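Local structure of protein spaetzle C-106 (Drosophila melanogaster, 4LXR) at residues R7-S12 and C99-K104; I44-G49 and K94-C99; Q52-A57 and P66-H71. The protein acts as a disulfide-linked homodimeric cytokine that binds the Toll receptor, switching on antifungal immune signalling and establishing dorsal-ventral polarity in the embryo. All coordinates share one frame; numbering follows the deposited sequence.

Overall arrangement
Three contacts within the mature cystine-knot domain of spaetzle converge on its core of three disulfides. Along the chain they are nested: interaction 3 lies inside the loop closed by interaction 2, itself inside that closed by interaction 1. Interactions 1 and 3 almost coincide, their centres about 4 Å apart, and two disulfides, Cys10-Cys68 and Cys54-Cys101, run between them. Interaction 2 lies about 11 Å from the centre of interaction 1 and about 13 Å from that of interaction 3. It shares Cys99 with interaction 1 and holds Cys47-Cys99. Antiparallel strands 67-73 and 95-102 link all three contacts, and each touches the second subunit of the dimer, so the crosslinked core also lies against the dimer interface.

Interaction 1: residues R7-S12 and C99-K104; sequences RFLCRS and CKCALK
The centre of the cystine knot is packed here: the loop carrying Cys10 runs alongside the strand carrying Cys99 and Cys101, residues 9-12 and 99-101 being nearly antiparallel, 163° apart end to end. Leu9 CA lies 6.1 Å from Cys101 CA, too far for a direct ladder, and the side chains between the backbones are mostly sulfur and methylene groups. Cys10 sits in the middle. Its CB touches Cys99 SG at 3.6 Å, while its own sulfur reaches over the peptide that joins Lys100 to Cys101, with Cys10 SG 3.6 Å from Cys101 N and 3.7 Å from Lys100 C. Cys99 SG stands anti to its own backbone N (chi1 -169°), which carries the sulfur beside Cys10 CB and towards the carbonyl of Arg11. On one side of Cys10, Leu9 CB meets Cys101 CB at 3.7 Å, and the CD2 methyl of Leu9 lies alongside the same CB and the sulfur. On the other, Ser12 CB rests against Cys99 CB at 3.9 Å.

No hydrogen bond passes directly between the segments. Water 1 does the joining, accepting from Cys10 N at 3.2 Å and donating to Cys99 O at 2.9 Å. Each of the three cysteines has its disulfide partner outside these segments: Cys68 for Cys10, Cys47 for Cys99 and Cys54 for Cys101. Leu9 also packs on Leu9 of the second subunit, and Lys100, turned away from the loop, forms a salt bridge with Glu45 of that subunit.

With 249 Å² buried and five of seven touching residues shielded, the chemistry is that of a small sulfur-rich core. Because every cysteine is tied to a third part of the chain, the two segments are held together indirectly, by van der Waals contact and one water bridge.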
# COMPACT_ATOMS: atom_id res chain seq x y z
N ARG C 7 -4.42 24.51 -12.12
CA ARG C 7 -5.33 24.82 -11.05
C ARG C 7 -5.15 23.77 -9.96
O ARG C 7 -4.88 22.61 -10.24
CB ARG C 7 -6.77 24.82 -11.55
CG ARG C 7 -7.02 25.76 -12.72
CD ARG C 7 -6.75 27.23 -12.36
NE ARG C 7 -7.73 27.79 -11.43
CZ ARG C 7 -8.94 28.24 -11.80
NH1 ARG C 7 -9.77 28.73 -10.89
NH2 ARG C 7 -9.32 28.17 -13.07
N PHE C 8 -5.32 24.17 -8.71
CA PHE C 8 -5.24 23.26 -7.60
C PHE C 8 -6.54 23.27 -6.82
O PHE C 8 -7.26 24.27 -6.81
CB PHE C 8 -4.07 23.64 -6.72
CG PHE C 8 -2.75 23.48 -7.39
CD1 PHE C 8 -2.18 22.22 -7.52
CD2 PHE C 8 -2.09 24.58 -7.93
CE1 PHE C 8 -0.96 22.06 -8.16
CE2 PHE C 8 -0.88 24.42 -8.57
CZ PHE C 8 -0.31 23.17 -8.68
N LEU C 9 -6.83 22.16 -6.15
CA LEU C 9 -8.07 22.01 -5.39
C LEU C 9 -8.14 22.92 -4.18
O LEU C 9 -9.23 23.26 -3.70
CB LEU C 9 -8.29 20.56 -4.97
CG LEU C 9 -8.90 19.74 -6.11
CD1 LEU C 9 -7.92 19.52 -7.24
CD2 LEU C 9 -9.42 18.42 -5.59
N CYS C 10 -6.98 23.34 -3.70
CA CYS C 10 -6.94 24.18 -2.52
C CYS C 10 -6.14 25.45 -2.73
O CYS C 10 -5.08 25.44 -3.35
CB CYS C 10 -6.37 23.40 -1.33
SG CYS C 10 -7.42 22.00 -0.87
N ARG C 11 -6.67 26.55 -2.21
CA ARG C 11 -5.95 27.81 -2.23
C ARG C 11 -4.86 27.82 -1.16
O ARG C 11 -5.11 27.47 -0.00
CB ARG C 11 -6.90 28.96 -1.97
CG ARG C 11 -7.96 29.15 -3.03
CD ARG C 11 -8.64 30.47 -2.78
NE ARG C 11 -9.69 30.74 -3.75
CZ ARG C 11 -10.18 31.95 -3.98
NH1 ARG C 11 -11.14 32.12 -4.87
NH2 ARG C 11 -9.70 33.00 -3.31
N SER C 12 -3.66 28.23 -1.57
CA SER C 12 -2.54 28.36 -0.65
C SER C 12 -1.69 29.58 -0.97
O SER C 12 -1.65 30.05 -2.11
CB SER C 12 -1.67 27.11 -0.73
OG SER C 12 -1.07 27.03 -2.01
N CYS C 99 -0.83 22.58 0.93
CA CYS C 99 -2.25 22.47 1.24
C CYS C 99 -2.87 21.48 0.27
O CYS C 99 -2.75 21.63 -0.94
CB CYS C 99 -2.92 23.83 1.08
SG CYS C 99 -4.61 23.96 1.72
N LYS C 100 -3.53 20.45 0.79
CA LYS C 100 -4.04 19.42 -0.11
C LYS C 100 -5.47 19.09 0.21
O LYS C 100 -5.92 19.24 1.35
CB LYS C 100 -3.19 18.15 -0.03
CG LYS C 100 -1.70 18.38 -0.26
CD LYS C 100 -0.97 17.11 -0.70
CE LYS C 100 -0.68 16.17 0.45
NZ LYS C 100 -0.05 14.93 -0.07
N CYS C 101 -6.18 18.60 -0.79
CA CYS C 101 -7.58 18.25 -0.62
C CYS C 101 -7.68 16.82 -0.13
O CYS C 101 -7.20 15.90 -0.78
CB CYS C 101 -8.34 18.42 -1.94
SG CYS C 101 -10.08 17.98 -1.80
N ALA C 102 -8.30 16.65 1.03
CA ALA C 102 -8.44 15.33 1.64
C ALA C 102 -9.83 14.76 1.36
O ALA C 102 -10.83 15.45 1.53
CB ALA C 102 -8.19 15.42 3.14
N LEU C 103 -9.89 13.51 0.92
CA LEU C 103 -11.16 12.84 0.69
C LEU C 103 -11.39 11.80 1.78
O LEU C 103 -10.51 11.01 2.08
CB LEU C 103 -11.14 12.15 -0.68
CG LEU C 103 -10.65 13.00 -1.86
CD1 LEU C 103 -10.45 12.13 -3.09
CD2 LEU C 103 -11.61 14.15 -2.16
N LYS C 104 -12.58 11.79 2.39
CA LYS C 104 -12.93 10.75 3.35
C LYS C 104 -13.41 9.48 2.63
O LYS C 104 -14.61 9.25 2.48
CB LYS C 104 -14.02 11.23 4.31
CG LYS C 104 -13.53 11.51 5.72
CD LYS C 104 -12.90 12.88 5.82
CE LYS C 104 -12.37 13.15 7.23
NZ LYS C 104 -13.40 12.92 8.28
O HOH W 1 -4.07 22.14 -3.45

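Interaction 2: residues I44-G49 and K94-C99; sequences IEECEG and KIPSCC
Glu45 carries the polar side of this contact, using both its backbone and its carboxylate against strand 95-99. The axes of strand segments 44-47 and 95-99 approach to 4.4 Å, their directions differ by 60°, and one backbone hydrogen bond joins them: Glu45 N donates to Pro96 O at 3.1 Å, approaching from above the carbonyl plane, 55° out of it. The second bond runs the other way. Cys99 N donates to Glu45 OE1 at 3.3 Å, meeting the oxygen on its anti side and somewhat out of the carboxylate plane. Glu45 can reach that far because its chain is extended, with CG anti to the backbone N (chi1 -176°); on the way its carboxylate lies over Cys98, Glu45 OE1 being 3.4 Å from Cys98 CB.

This buried acid is well provided with partners. OE1 also receives Lys100 NZ of the second subunit in a salt bridge and probably shares a hydrogen bond with Ser12 OG, and OE2 pairs with Arg14, so the cationic neighbours would probably favour the ionised form. Nearby, Gln70 serves two backbone groups at once, its OE1 taking Cys47 N and its NE2 giving to Glu45 O.

Apolar contacts flank the bonds. Ile44 CG2 meets Ile95 CG2 at 3.6 Å with the two side chains crossing at about a right angle, whereas Glu46 lies side by side with the Pro96 ring, Glu46 CG 3.8 Å from Pro96 CB. At the far end the Cys47 and Cys99 sulfurs are joined covalently, SG to SG 2.1 Å.

Next to it, Cys98 forms the intersubunit disulfide with Cys98 of the second subunit. Adjacent half-cystines, one closing a ring of the knot and the other joining the protomers, place this contact in a disulfide-linked dimer of the cystine-knot cytokine fold.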
# COMPACT_ATOMS: atom_id res chain seq x y z
N ILE C 44 7.46 28.48 3.00
CA ILE C 44 6.38 27.67 3.52
C ILE C 44 5.17 27.79 2.61
O ILE C 44 5.05 28.75 1.86
CB ILE C 44 5.99 28.11 4.94
CG1 ILE C 44 5.34 29.50 4.90
CG2 ILE C 44 7.21 28.11 5.83
CD1 ILE C 44 4.99 30.04 6.27
N GLU C 45 4.28 26.81 2.68
CA GLU C 45 2.99 26.91 2.01
C GLU C 45 1.88 26.65 3.01
O GLU C 45 1.86 25.61 3.67
CB GLU C 45 2.89 25.92 0.85
CG GLU C 45 1.58 26.05 0.05
CD GLU C 45 1.59 25.22 -1.21
OE1 GLU C 45 0.69 24.35 -1.37
OE2 GLU C 45 2.50 25.44 -2.03
N GLU C 46 0.96 27.61 3.12
CA GLU C 46 -0.15 27.50 4.07
C GLU C 46 -1.48 27.55 3.35
O GLU C 46 -1.62 28.29 2.38
CB GLU C 46 -0.13 28.65 5.08
CG GLU C 46 0.94 28.54 6.14
CD GLU C 46 0.85 29.65 7.15
OE1 GLU C 46 0.73 30.82 6.73
OE2 GLU C 46 0.89 29.36 8.37
N CYS C 47 -2.45 26.78 3.84
CA CYS C 47 -3.80 26.86 3.31
C CYS C 47 -4.34 28.29 3.49
O CYS C 47 -4.15 28.89 4.54
CB CYS C 47 -4.73 25.86 4.01
SG CYS C 47 -4.31 24.10 3.75
N GLU C 48 -4.98 28.82 2.45
CA GLU C 48 -5.51 30.18 2.49
C GLU C 48 -6.62 30.29 3.53
O GLU C 48 -6.80 31.34 4.15
CB GLU C 48 -5.99 30.64 1.11
CG GLU C 48 -6.14 32.15 0.98
CD GLU C 48 -6.76 32.59 -0.34
OE1 GLU C 48 -6.01 32.79 -1.32
OE2 GLU C 48 -8.00 32.74 -0.38
N GLY C 49 -7.37 29.21 3.73
CA GLY C 49 -8.38 29.18 4.77
C GLY C 49 -8.31 27.96 5.67
O GLY C 49 -7.53 27.04 5.42
N LYS C 94 8.09 21.44 12.84
CA LYS C 94 6.98 21.49 11.88
C LYS C 94 6.99 22.74 10.99
O LYS C 94 6.93 23.86 11.49
CB LYS C 94 5.63 21.39 12.59
CG LYS C 94 5.32 20.02 13.20
CD LYS C 94 4.11 20.11 14.13
CE LYS C 94 2.87 20.63 13.42
NZ LYS C 94 2.20 19.58 12.60
N ILE C 95 7.06 22.52 9.68
CA ILE C 95 6.96 23.60 8.70
C ILE C 95 5.78 23.32 7.77
O ILE C 95 5.73 22.27 7.14
CB ILE C 95 8.25 23.68 7.85
CG1 ILE C 95 9.47 23.95 8.73
CG2 ILE C 95 8.14 24.77 6.79
CD1 ILE C 95 9.48 25.31 9.38
N PRO C 96 4.81 24.26 7.68
CA PRO C 96 3.72 24.12 6.71
C PRO C 96 4.33 23.97 5.32
O PRO C 96 5.13 24.83 4.93
CB PRO C 96 2.97 25.44 6.82
CG PRO C 96 3.29 25.94 8.19
CD PRO C 96 4.70 25.51 8.46
N SER C 97 4.01 22.89 4.61
CA SER C 97 4.73 22.55 3.39
C SER C 97 3.86 22.54 2.14
O SER C 97 4.37 22.68 1.03
CB SER C 97 5.46 21.21 3.54
OG SER C 97 4.56 20.19 3.95
N CYS C 98 2.56 22.34 2.33
CA CYS C 98 1.56 22.47 1.27
C CYS C 98 0.14 22.26 1.79
O CYS C 98 -0.06 21.81 2.92
CB CYS C 98 1.83 21.52 0.09
SG CYS C 98 1.60 19.77 0.44
N CYS C 99 -0.83 22.58 0.93
CA CYS C 99 -2.25 22.47 1.24
C CYS C 99 -2.87 21.48 0.27
O CYS C 99 -2.75 21.63 -0.94
CB CYS C 99 -2.92 23.83 1.08
SG CYS C 99 -4.61 23.96 1.72

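Interaction 3: residues Q52-A57 and P66-H71; sequences QPCDFA and PICKQH
Residues 52-54 run beside the start of strand 67-71, held by one short backbone bond: Cys68 N donates to Gln52 O at 2.7 Å, the donor lying nearly on the continuation of the carbonyl bond (168° at the oxygen). Water 2 completes the pairing of these two residues, accepting from Gln52 N at 2.9 Å and donating to Cys68 O at 3.2 Å. Pro53 CA lies 3.6 Å from Pro66 O, a CA-H...O contact with 145° at the hydrogen.

Among the side chains of the loop, Cys54 reaches the strand through its sulfur. Turned back beside its own backbone N (chi1 -47°), it comes against the peptide that joins Pro66 to Ile67, with Cys54 SG 3.4 Å from Ile67 N, and it also touches Pro66 CB. Cys68 SG lies 3.9 Å from Cys54 SG, yet these sulfurs belong to different crosslinks: Cys54 is bonded to Cys101 and Cys68 to Cys10. Farther along, the methyl of Ala57 rests on the edge of the Pro66 ring formed by CB and CG, Ala57 CB being 4.1 Å from Pro66 CB.

Between these contacts the loop turns outward. Asp55 makes a salt bridge with Arg155 of the Toll chain, and Phe56 meets Tyr64 of the second subunit.

Two disulfides therefore pass each other at van der Waals distance, as expected where one bridge threads the ring of a cystine knot. One direct bond and one water join the backbones beside them, which is consistent with a well-held base for the loop that reaches the receptor and the second subunit.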
# COMPACT_ATOMS: atom_id res chain seq x y z
N GLN C 52 -11.62 24.79 4.65
CA GLN C 52 -12.34 25.18 3.45
C GLN C 52 -12.61 23.96 2.57
O GLN C 52 -11.74 23.11 2.40
CB GLN C 52 -11.57 26.26 2.70
CG GLN C 52 -11.41 27.56 3.51
CD GLN C 52 -12.72 28.31 3.66
OE1 GLN C 52 -13.15 28.63 4.77
NE2 GLN C 52 -13.36 28.61 2.54
N PRO C 53 -13.84 23.86 2.04
CA PRO C 53 -14.12 22.80 1.06
C PRO C 53 -13.24 22.98 -0.16
O PRO C 53 -12.84 24.11 -0.46
CB PRO C 53 -15.60 23.03 0.71
CG PRO C 53 -15.87 24.46 1.09
CD PRO C 53 -15.01 24.72 2.29
N CYS C 54 -12.91 21.89 -0.84
CA CYS C 54 -12.02 21.96 -1.99
C CYS C 54 -12.76 22.50 -3.22
O CYS C 54 -13.98 22.37 -3.33
CB CYS C 54 -11.41 20.58 -2.30
SG CYS C 54 -10.74 19.66 -0.85
N ASP C 55 -12.03 23.10 -4.15
CA ASP C 55 -12.61 23.58 -5.40
C ASP C 55 -12.62 22.38 -6.36
O ASP C 55 -11.99 21.37 -6.07
CB ASP C 55 -11.76 24.73 -5.96
CG ASP C 55 -12.51 25.60 -6.98
OD1 ASP C 55 -13.63 25.22 -7.44
OD2 ASP C 55 -11.96 26.67 -7.33
N PHE C 56 -13.35 22.49 -7.47
CA PHE C 56 -13.38 21.42 -8.48
C PHE C 56 -13.75 20.06 -7.90
O PHE C 56 -13.35 19.02 -8.40
CB PHE C 56 -12.04 21.34 -9.23
CG PHE C 56 -11.56 22.67 -9.71
CD1 PHE C 56 -12.24 23.34 -10.73
CD2 PHE C 56 -10.46 23.28 -9.13
CE1 PHE C 56 -11.83 24.58 -11.16
CE2 PHE C 56 -10.05 24.52 -9.55
CZ PHE C 56 -10.73 25.18 -10.58
N ALA C 57 -14.54 20.08 -6.84
CA ALA C 57 -14.82 18.85 -6.10
C ALA C 57 -16.32 18.57 -6.00
O ALA C 57 -16.77 18.01 -5.02
CB ALA C 57 -14.19 18.91 -4.71
N PRO C 66 -15.02 16.52 0.71
CA PRO C 66 -13.66 17.02 0.48
C PRO C 66 -13.34 18.30 1.26
O PRO C 66 -14.14 19.23 1.29
CB PRO C 66 -13.64 17.27 -1.03
CG PRO C 66 -14.67 16.29 -1.56
CD PRO C 66 -15.77 16.38 -0.55
N ILE C 67 -12.18 18.32 1.91
CA ILE C 67 -11.76 19.44 2.75
C ILE C 67 -10.28 19.76 2.53
O ILE C 67 -9.47 18.85 2.36
CB ILE C 67 -11.97 19.12 4.26
CG1 ILE C 67 -13.44 18.83 4.56
CG2 ILE C 67 -11.53 20.29 5.13
CD1 ILE C 67 -14.34 20.03 4.36
N CYS C 68 -9.94 21.04 2.54
CA CYS C 68 -8.55 21.42 2.40
C CYS C 68 -7.83 21.25 3.74
O CYS C 68 -8.30 21.71 4.78
CB CYS C 68 -8.45 22.85 1.87
SG CYS C 68 -8.94 22.99 0.10
N LYS C 69 -6.70 20.55 3.71
CA LYS C 69 -5.93 20.29 4.92
C LYS C 69 -4.51 20.80 4.81
O LYS C 69 -3.88 20.74 3.75
CB LYS C 69 -5.90 18.79 5.22
CG LYS C 69 -7.27 18.20 5.44
CD LYS C 69 -7.96 18.86 6.62
CE LYS C 69 -8.28 17.83 7.68
NZ LYS C 69 -8.96 16.67 7.05
N GLN C 70 -4.00 21.31 5.93
CA GLN C 70 -2.63 21.79 6.00
C GLN C 70 -1.67 20.61 6.18
O GLN C 70 -1.87 19.78 7.06
CB GLN C 70 -2.48 22.75 7.19
CG GLN C 70 -1.08 23.30 7.35
CD GLN C 70 -0.69 24.21 6.21
OE1 GLN C 70 -1.33 25.24 5.97
NE2 GLN C 70 0.36 23.84 5.48
N HIS C 71 -0.63 20.55 5.35
CA HIS C 71 0.41 19.54 5.56
C HIS C 71 1.72 20.12 6.04
O HIS C 71 2.05 21.29 5.77
CB HIS C 71 0.65 18.72 4.30
CG HIS C 71 -0.25 17.54 4.19
ND1 HIS C 71 0.18 16.31 3.76
CD2 HIS C 71 -1.57 17.41 4.45
CE1 HIS C 71 -0.84 15.47 3.77
NE2 HIS C 71 -1.91 16.11 4.18
O HOH W 2 -8.77 24.92 4.61